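PDB 3P09: beta-lactamase from Francisella tularensis subsp. tularensis, which probably hydrolyses the ring of beta-lactam antibiotics to substituted beta-amino acids, as a serine enzyme of class A. Local coordinates for residues Tyr58-Leu70 against Asp154-Thr167. Sequence-based numbering, arbitrary orientation.
Sequences YHFPICSVFKFLL and DTIITADEPEINYT
K67 reaches across to E161 with its chain extended beyond CG, and NZ lies 3.5 Å from OE2 in a salt bridge. E161 bends at its second torsion (chi2 -82°), which brings its carboxylate to the lysine, and the two side chains cross at about a right angle. K67 NZ also donates to S64 OG at 3.1 Å and to the carbonyl oxygen of S125, two bonds that fix where it sits. E161 OE2 is also 3.3 Å from S64 OG, and it lies at the rim of the F66 ring, in the ring plane, 3.7 Å from CE1; ring and carboxylate planes are only 20° apart. S64 and K67 have the spacing of the SxxK motif at the start of the helix. In class A enzymes these positions are the acylated serine and its lysine, and E161, on the omega-loop before a cis-proline, probably matches the glutamate that activates the deacylating water. A sulfate, probably from the crystallisation liquor, makes a weak hydrogen bond to S64 OG, as might be expected in a pocket that takes anionic substrates.

Beyond the polar cluster the contact is apolar. I164 lays CG2 obliquely against F66 CE1 and sends CD1 to I62 CG2, 3.9 Å away, while I157 CD1 packs against F66 CB. Further along, T155 CG2 meets the ends of both I62 and L69, and its hydroxyl is bonded to D152 and T176.

Around these, N165 ND2 makes a weak 3.4 Å bond to E161 OE1, the other carboxylate oxygen, and E161 O is held by N131. A water joins the backbones, accepting from C63 N at 2.8 Å and donating to I164 O, while the C63 sulfur is tied to C233 by a disulfide.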
ATOM      1  N   TYR A  58     -14.901   3.395  -5.989  1.00 19.10           N
ATOM      2  CA  TYR A  58     -14.381   3.286  -7.347  1.00 20.75           C
ATOM      3  C   TYR A  58     -13.161   2.356  -7.315  1.00 23.55           C
ATOM      4  O   TYR A  58     -12.403   2.366  -6.343  1.00 22.75           O
ATOM      5  CB  TYR A  58     -13.953   4.662  -7.839  1.00 21.73           C
ATOM      6  CG  TYR A  58     -13.694   4.754  -9.330  1.00 20.29           C
ATOM      7  CD1 TYR A  58     -12.411   4.589  -9.848  1.00 24.28           C
ATOM      8  CD2 TYR A  58     -14.734   5.030 -10.219  1.00 25.95           C
ATOM      9  CE1 TYR A  58     -12.176   4.696 -11.211  1.00 27.94           C
ATOM     10  CE2 TYR A  58     -14.509   5.130 -11.580  1.00 31.06           C
ATOM     11  CZ  TYR A  58     -13.231   4.960 -12.068  1.00 33.20           C
ATOM     12  OH  TYR A  58     -13.000   5.063 -13.419  1.00 33.65           O
ATOM     13  N   HIS A  59     -12.974   1.560  -8.365  1.00 18.96           N
ATOM     14  CA  HIS A  59     -11.845   0.628  -8.409  1.00 18.44           C
ATOM     15  C   HIS A  59     -10.655   1.226  -9.164  1.00 20.34           C
ATOM     16  O   HIS A  59     -10.802   1.742 -10.277  1.00 20.60           O
ATOM     17  CB  HIS A  59     -12.257  -0.709  -9.045  1.00 19.94           C
ATOM     18  CG  HIS A  59     -13.142  -1.552  -8.179  1.00 26.67           C
ATOM     19  ND1 HIS A  59     -12.706  -2.710  -7.574  1.00 38.39           N
ATOM     20  CD2 HIS A  59     -14.445  -1.416  -7.835  1.00 31.87           C
ATOM     21  CE1 HIS A  59     -13.697  -3.247  -6.887  1.00 35.79           C
ATOM     22  NE2 HIS A  59     -14.764  -2.479  -7.026  1.00 30.15           N
ATOM     23  N   PHE A  60      -9.484   1.136  -8.533  1.00 18.13           N
ATOM     24  CA  PHE A  60      -8.234   1.697  -9.016  1.00 16.67           C
ATOM     25  C   PHE A  60      -7.179   0.585  -9.096  1.00 16.80           C
ATOM     26  O   PHE A  60      -7.147  -0.308  -8.260  1.00 19.00           O
ATOM     27  CB  PHE A  60      -7.695   2.719  -7.996  1.00 14.07           C
ATOM     28  CG  PHE A  60      -8.533   3.972  -7.859  1.00 18.02           C
ATOM     29  CD1 PHE A  60      -9.685   3.975  -7.080  1.00 20.10           C
ATOM     30  CD2 PHE A  60      -8.144   5.149  -8.488  1.00 19.55           C
ATOM     31  CE1 PHE A  60     -10.446   5.123  -6.938  1.00 17.33           C
ATOM     32  CE2 PHE A  60      -8.900   6.311  -8.361  1.00 17.65           C
ATOM     33  CZ  PHE A  60     -10.056   6.302  -7.587  1.00 19.22           C
ATOM     34  N   PRO A  61      -6.271   0.670 -10.073  1.00 19.42           N
ATOM     35  CA  PRO A  61      -5.112  -0.240 -10.054  1.00 16.89           C
ATOM     36  C   PRO A  61      -4.447  -0.229  -8.668  1.00 17.28           C
ATOM     37  O   PRO A  61      -4.192   0.849  -8.130  1.00 21.81           O
ATOM     38  CB  PRO A  61      -4.160   0.387 -11.082  1.00 17.24           C
ATOM     39  CG  PRO A  61      -5.092   1.101 -12.050  1.00 21.51           C
ATOM     40  CD  PRO A  61      -6.223   1.640 -11.180  1.00 15.40           C
ATOM     41  N   ILE A  62      -4.178  -1.396  -8.095  1.00 14.78           N
ATOM     42  CA  ILE A  62      -3.556  -1.444  -6.773  1.00 13.67           C
ATOM     43  C   ILE A  62      -2.035  -1.261  -6.879  1.00 19.97           C
ATOM     44  O   ILE A  62      -1.414  -0.668  -6.007  1.00 18.50           O
ATOM     45  CB  ILE A  62      -3.923  -2.747  -6.005  1.00 21.33           C
ATOM     46  CG1 ILE A  62      -3.503  -2.634  -4.527  1.00 18.56           C
ATOM     47  CG2 ILE A  62      -3.316  -3.985  -6.672  1.00 18.32           C
ATOM     48  CD1 ILE A  62      -3.929  -3.847  -3.671  1.00 21.78           C
ATOM     49  N   CYS A  63      -1.442  -1.747  -7.964  1.00 20.86           N
ATOM     50  CA  CYS A  63      -0.001  -1.601  -8.154  1.00 18.61           C
ATOM     51  C   CYS A  63       0.738  -2.178  -6.936  1.00 22.34           C
ATOM     52  O   CYS A  63       0.274  -3.134  -6.314  1.00 21.60           O
ATOM     53  CB  CYS A  63       0.363  -0.119  -8.366  1.00 22.24           C
ATOM     54  SG  CYS A  63      -0.713   0.763  -9.557  1.00 26.68           S
ATOM     55  N   SER A  64       1.864  -1.571  -6.575  1.00 17.57           N
ATOM     56  CA  SER A  64       2.702  -2.071  -5.492  1.00 17.58           C
ATOM     57  C   SER A  64       2.067  -1.988  -4.110  1.00 22.59           C
ATOM     58  O   SER A  64       2.611  -2.520  -3.153  1.00 18.44           O
ATOM     59  CB  SER A  64       4.043  -1.339  -5.471  1.00 22.09           C
ATOM     60  OG  SER A  64       4.903  -1.870  -6.460  1.00 24.33           O
ATOM     61  N   VAL A  65       0.923  -1.330  -3.987  1.00 18.41           N
ATOM     62  CA  VAL A  65       0.274  -1.273  -2.675  1.00 18.16           C
ATOM     63  C   VAL A  65      -0.044  -2.684  -2.132  1.00 18.00           C
ATOM     64  O   VAL A  65      -0.078  -2.908  -0.922  1.00 18.97           O
ATOM     65  CB  VAL A  65      -0.989  -0.392  -2.711  1.00 21.43           C
ATOM     66  CG1 VAL A  65      -1.732  -0.449  -1.374  1.00 21.62           C
ATOM     67  CG2 VAL A  65      -0.606   1.052  -3.037  1.00 16.40           C
ATOM     68  N   PHE A  66      -0.272  -3.639  -3.028  1.00 16.04           N
ATOM     69  CA  PHE A  66      -0.577  -4.999  -2.591  1.00 12.85           C
ATOM     70  C   PHE A  66       0.512  -5.513  -1.642  1.00 19.09           C
ATOM     71  O   PHE A  66       0.274  -6.412  -0.842  1.00 17.66           O
ATOM     72  CB  PHE A  66      -0.749  -5.947  -3.796  1.00 19.72           C
ATOM     73  CG  PHE A  66       0.524  -6.623  -4.243  1.00 21.23           C
ATOM     74  CD1 PHE A  66       1.400  -5.987  -5.113  1.00 22.94           C
ATOM     75  CD2 PHE A  66       0.832  -7.910  -3.809  1.00 21.66           C
ATOM     76  CE1 PHE A  66       2.567  -6.614  -5.526  1.00 22.26           C
ATOM     77  CE2 PHE A  66       1.995  -8.536  -4.209  1.00 25.09           C
ATOM     78  CZ  PHE A  66       2.868  -7.888  -5.068  1.00 22.46           C
ATOM     79  N   LYS A  67       1.712  -4.941  -1.722  1.00 17.10           N
ATOM     80  CA  LYS A  67       2.808  -5.474  -0.908  1.00 22.84           C
ATOM     81  C   LYS A  67       2.555  -5.385   0.610  1.00 26.26           C
ATOM     82  O   LYS A  67       3.106  -6.180   1.367  1.00 18.83           O
ATOM     83  CB  LYS A  67       4.156  -4.843  -1.308  1.00 19.24           C
ATOM     84  CG  LYS A  67       4.593  -5.278  -2.715  1.00 20.32           C
ATOM     85  CD  LYS A  67       5.670  -4.366  -3.306  1.00 19.48           C
ATOM     86  CE  LYS A  67       5.999  -4.816  -4.738  1.00 19.37           C
ATOM     87  NZ  LYS A  67       6.962  -3.877  -5.392  1.00 20.20           N
ATOM     88  N   PHE A  68       1.728  -4.445   1.066  1.00 19.62           N
ATOM     89  CA  PHE A  68       1.446  -4.406   2.506  1.00 19.68           C
ATOM     90  C   PHE A  68       0.457  -5.492   2.931  1.00 20.43           C
ATOM     91  O   PHE A  68       0.513  -5.990   4.058  1.00 20.15           O
ATOM     92  CB  PHE A  68       1.062  -2.995   3.024  1.00 18.86           C
ATOM     93  CG  PHE A  68      -0.419  -2.650   2.916  1.00 18.02           C
ATOM     94  CD1 PHE A  68      -1.359  -3.230   3.770  1.00 18.25           C
ATOM     95  CD2 PHE A  68      -0.848  -1.691   1.999  1.00 17.47           C
ATOM     96  CE1 PHE A  68      -2.709  -2.890   3.688  1.00 17.38           C
ATOM     97  CE2 PHE A  68      -2.210  -1.346   1.901  1.00 20.05           C
ATOM     98  CZ  PHE A  68      -3.133  -1.948   2.752  1.00 14.18           C
ATOM     99  N   LEU A  69      -0.432  -5.878   2.023  1.00 18.60           N
ATOM    100  CA  LEU A  69      -1.322  -7.018   2.274  1.00 17.08           C
ATOM    101  C   LEU A  69      -0.525  -8.313   2.379  1.00 21.04           C
ATOM    102  O   LEU A  69      -0.793  -9.179   3.222  1.00 21.26           O
ATOM    103  CB  LEU A  69      -2.328  -7.153   1.136  1.00 18.52           C
ATOM    104  CG  LEU A  69      -3.274  -5.968   1.009  1.00 18.73           C
ATOM    105  CD1 LEU A  69      -4.147  -6.120  -0.258  1.00 17.09           C
ATOM    106  CD2 LEU A  69      -4.143  -5.877   2.244  1.00 23.21           C
ATOM    107  N   LEU A  70       0.455  -8.436   1.497  1.00 18.38           N
ATOM    108  CA  LEU A  70       1.332  -9.602   1.457  1.00 18.69           C
ATOM    109  C   LEU A  70       2.117  -9.727   2.757  1.00 19.92           C
ATOM    110  O   LEU A  70       2.223 -10.807   3.329  1.00 20.70           O
ATOM    111  CB  LEU A  70       2.294  -9.472   0.274  1.00 21.78           C
ATOM    112  CG  LEU A  70       3.412 -10.512   0.164  1.00 23.25           C
ATOM    113  CD1 LEU A  70       2.837 -11.930   0.090  1.00 26.15           C
ATOM    114  CD2 LEU A  70       4.340 -10.232  -1.021  1.00 20.31           C
ATOM    115  N   ASP A 154     -13.291  -6.604  -2.067  1.00 24.89           N
ATOM    116  CA  ASP A 154     -13.205  -5.719  -3.231  1.00 26.40           C
ATOM    117  C   ASP A 154     -11.871  -5.865  -3.966  1.00 26.78           C
ATOM    118  O   ASP A 154     -11.796  -5.696  -5.175  1.00 30.07           O
ATOM    119  CB  ASP A 154     -13.411  -4.252  -2.826  1.00 24.79           C
ATOM    120  CG  ASP A 154     -14.848  -3.948  -2.418  1.00 37.85           C
ATOM    121  OD1 ASP A 154     -15.766  -4.626  -2.920  1.00 46.10           O
ATOM    122  OD2 ASP A 154     -15.057  -3.019  -1.608  1.00 47.22           O
ATOM    123  N   THR A 155     -10.824  -6.183  -3.222  1.00 21.90           N
ATOM    124  CA  THR A 155      -9.476  -6.281  -3.779  1.00 21.24           C
ATOM    125  C   THR A 155      -9.288  -7.598  -4.530  1.00 24.56           C
ATOM    126  O   THR A 155      -9.473  -8.671  -3.962  1.00 25.79           O
ATOM    127  CB  THR A 155      -8.441  -6.162  -2.645  1.00 24.10           C
ATOM    128  OG1 THR A 155      -8.546  -4.858  -2.069  1.00 24.56           O
ATOM    129  CG2 THR A 155      -7.022  -6.368  -3.155  1.00 20.85           C
ATOM    130  N   ILE A 156      -8.926  -7.517  -5.806  1.00 23.16           N
ATOM    131  CA  ILE A 156      -8.742  -8.709  -6.621  1.00 24.10           C
ATOM    132  C   ILE A 156      -7.322  -8.792  -7.175  1.00 27.28           C
ATOM    133  O   ILE A 156      -6.971  -8.064  -8.089  1.00 29.94           O
ATOM    134  CB  ILE A 156      -9.698  -8.732  -7.815  1.00 33.67           C
ATOM    135  CG1 ILE A 156     -11.137  -8.503  -7.353  1.00 41.89           C
ATOM    136  CG2 ILE A 156      -9.564 -10.049  -8.548  1.00 33.91           C
ATOM    137  CD1 ILE A 156     -11.684  -9.637  -6.500  1.00 42.10           C
ATOM    138  N   ILE A 157      -6.518  -9.692  -6.629  1.00 24.01           N
ATOM    139  CA  ILE A 157      -5.130  -9.843  -7.062  1.00 26.35           C
ATOM    140  C   ILE A 157      -4.958 -11.163  -7.809  1.00 30.19           C
ATOM    141  O   ILE A 157      -5.347 -12.230  -7.303  1.00 29.17           O
ATOM    142  CB  ILE A 157      -4.191  -9.814  -5.858  1.00 25.43           C
ATOM    143  CG1 ILE A 157      -4.217  -8.427  -5.208  1.00 26.65           C
ATOM    144  CG2 ILE A 157      -2.771 -10.184  -6.284  1.00 30.84           C
ATOM    145  CD1 ILE A 157      -3.600  -8.407  -3.855  1.00 33.41           C
ATOM    146  N   THR A 158      -4.398 -11.110  -9.017  1.00 21.18           N
ATOM    147  CA  THR A 158      -4.313 -12.325  -9.839  1.00 20.49           C
ATOM    148  C   THR A 158      -2.901 -12.578 -10.328  1.00 23.24           C
ATOM    149  O   THR A 158      -2.666 -13.504 -11.109  1.00 25.19           O
ATOM    150  CB  THR A 158      -5.234 -12.265 -11.072  1.00 28.72           C
ATOM    151  OG1 THR A 158      -4.856 -11.152 -11.895  1.00 29.80           O
ATOM    152  CG2 THR A 158      -6.697 -12.129 -10.647  1.00 35.80           C
ATOM    153  N   ALA A 159      -1.966 -11.754  -9.873  1.00 22.19           N
ATOM    154  CA  ALA A 159      -0.578 -11.914 -10.279  1.00 30.15           C
ATOM    155  C   ALA A 159       0.375 -11.243  -9.298  1.00 29.17           C
ATOM    156  O   ALA A 159      -0.033 -10.448  -8.451  1.00 23.64           O
ATOM    157  CB  ALA A 159      -0.371 -11.359 -11.692  1.00 29.32           C
ATOM    158  N   ASP A 160       1.650 -11.585  -9.413  1.00 30.42           N
ATOM    159  CA  ASP A 160       2.684 -10.907  -8.652  1.00 28.17           C
ATOM    160  C   ASP A 160       3.407  -9.923  -9.574  1.00 28.15           C
ATOM    161  O   ASP A 160       2.804  -9.443 -10.533  1.00 27.61           O
ATOM    162  CB  ASP A 160       3.614 -11.906  -7.954  1.00 31.17           C
ATOM    163  CG  ASP A 160       4.283 -12.865  -8.913  1.00 35.31           C
ATOM    164  OD1 ASP A 160       4.367 -12.547 -10.120  1.00 33.41           O
ATOM    165  OD2 ASP A 160       4.746 -13.931  -8.443  1.00 43.25           O
ATOM    166  N   GLU A 161       4.666  -9.601  -9.285  1.00 21.09           N
ATOM    167  CA  GLU A 161       5.378  -8.552 -10.022  1.00 22.79           C
ATOM    168  C   GLU A 161       6.063  -9.118 -11.245  1.00 24.26           C
ATOM    169  O   GLU A 161       6.677 -10.174 -11.164  1.00 28.91           O
ATOM    170  CB  GLU A 161       6.450  -7.879  -9.133  1.00 27.45           C
ATOM    171  CG  GLU A 161       5.920  -6.940  -8.036  1.00 36.89           C
ATOM    172  CD  GLU A 161       5.588  -5.555  -8.556  1.00 49.64           C
ATOM    173  OE1 GLU A 161       6.148  -5.162  -9.598  1.00 60.30           O
ATOM    174  OE2 GLU A 161       4.766  -4.856  -7.927  1.00 58.01           O
ATOM    175  N   PRO A 162       6.011  -8.388 -12.371  1.00 28.43           N
ATOM    176  CA  PRO A 162       5.386  -7.069 -12.523  1.00 24.97           C
ATOM    177  C   PRO A 162       3.966  -7.111 -13.106  1.00 28.33           C
ATOM    178  O   PRO A 162       3.340  -6.057 -13.291  1.00 24.03           O
ATOM    179  CB  PRO A 162       6.312  -6.380 -13.522  1.00 25.63           C
ATOM    180  CG  PRO A 162       6.793  -7.475 -14.386  1.00 28.68           C
ATOM    181  CD  PRO A 162       6.827  -8.736 -13.547  1.00 31.70           C
ATOM    182  N   GLU A 163       3.459  -8.304 -13.382  1.00 22.28           N
ATOM    183  CA  GLU A 163       2.163  -8.435 -14.059  1.00 23.08           C
ATOM    184  C   GLU A 163       1.016  -7.762 -13.287  1.00 25.71           C
ATOM    185  O   GLU A 163       0.061  -7.290 -13.891  1.00 27.86           O
ATOM    186  CB  GLU A 163       1.829  -9.906 -14.347  1.00 22.48           C
ATOM    187  CG  GLU A 163       0.511 -10.085 -15.097  1.00 25.14           C
ATOM    188  CD  GLU A 163       0.243 -11.514 -15.536  1.00 32.87           C
ATOM    189  OE1 GLU A 163       0.873 -12.446 -14.990  1.00 33.69           O
ATOM    190  OE2 GLU A 163      -0.611 -11.704 -16.436  1.00 32.47           O
ATOM    191  N   ILE A 164       1.125  -7.715 -11.960  1.00 28.87           N
ATOM    192  CA  ILE A 164       0.124  -7.055 -11.112  1.00 23.46           C
ATOM    193  C   ILE A 164      -0.145  -5.622 -11.570  1.00 24.62           C
ATOM    194  O   ILE A 164      -1.211  -5.065 -11.312  1.00 24.16           O
ATOM    195  CB  ILE A 164       0.561  -7.040  -9.616  1.00 24.47           C
ATOM    196  CG1 ILE A 164      -0.472  -6.341  -8.722  1.00 30.51           C
ATOM    197  CG2 ILE A 164       1.893  -6.294  -9.441  1.00 22.49           C
ATOM    198  CD1 ILE A 164      -1.708  -7.101  -8.459  1.00 32.41           C
ATOM    199  N   ASN A 165       0.824  -5.020 -12.248  1.00 23.74           N
ATOM    200  CA  ASN A 165       0.711  -3.618 -12.642  1.00 22.14           C
ATOM    201  C   ASN A 165      -0.200  -3.355 -13.838  1.00 28.51           C
ATOM    202  O   ASN A 165      -0.542  -2.204 -14.125  1.00 26.82           O
ATOM    203  CB  ASN A 165       2.100  -3.044 -12.929  1.00 15.50           C
ATOM    204  CG  ASN A 165       2.938  -2.938 -11.681  1.00 25.53           C
ATOM    205  OD1 ASN A 165       2.491  -2.399 -10.679  1.00 25.00           O
ATOM    206  ND2 ASN A 165       4.139  -3.475 -11.726  1.00 25.93           N
ATOM    207  N   TYR A 166      -0.583  -4.412 -14.542  1.00 27.12           N
ATOM    208  CA  TYR A 166      -1.330  -4.257 -15.787  1.00 31.71           C
ATOM    209  C   TYR A 166      -2.805  -4.477 -15.564  1.00 28.71           C
ATOM    210  O   TYR A 166      -3.228  -5.524 -15.075  1.00 28.55           O
ATOM    211  CB  TYR A 166      -0.837  -5.238 -16.835  1.00 33.34           C
ATOM    212  CG  TYR A 166       0.662  -5.374 -16.833  1.00 41.03           C
ATOM    213  CD1 TYR A 166       1.476  -4.265 -16.653  1.00 36.79           C
ATOM    214  CD2 TYR A 166       1.263  -6.617 -16.995  1.00 51.37           C
ATOM    215  CE1 TYR A 166       2.858  -4.387 -16.628  1.00 38.09           C
ATOM    216  CE2 TYR A 166       2.641  -6.750 -16.988  1.00 51.84           C
ATOM    217  CZ  TYR A 166       3.429  -5.630 -16.804  1.00 49.39           C
ATOM    218  OH  TYR A 166       4.795  -5.772 -16.795  1.00 51.77           O
ATOM    219  N   THR A 167      -3.592  -3.466 -15.901  1.00 26.62           N
ATOM    220  CA  THR A 167      -5.023  -3.559 -15.703  1.00 21.10           C
ATOM    221  C   THR A 167      -5.711  -3.174 -16.995  1.00 25.23           C
ATOM    222  O   THR A 167      -5.064  -2.805 -17.979  1.00 21.87           O
ATOM    223  CB  THR A 167      -5.509  -2.598 -14.577  1.00 20.38           C
ATOM    224  OG1 THR A 167      -5.110  -1.250 -14.874  1.00 21.92           O
ATOM    225  CG2 THR A 167      -4.917  -2.999 -13.229  1.00 25.07           C
TER
HETATM  226  O   HOH W   1      -2.536  -2.905 -10.309  1.00 18.68           O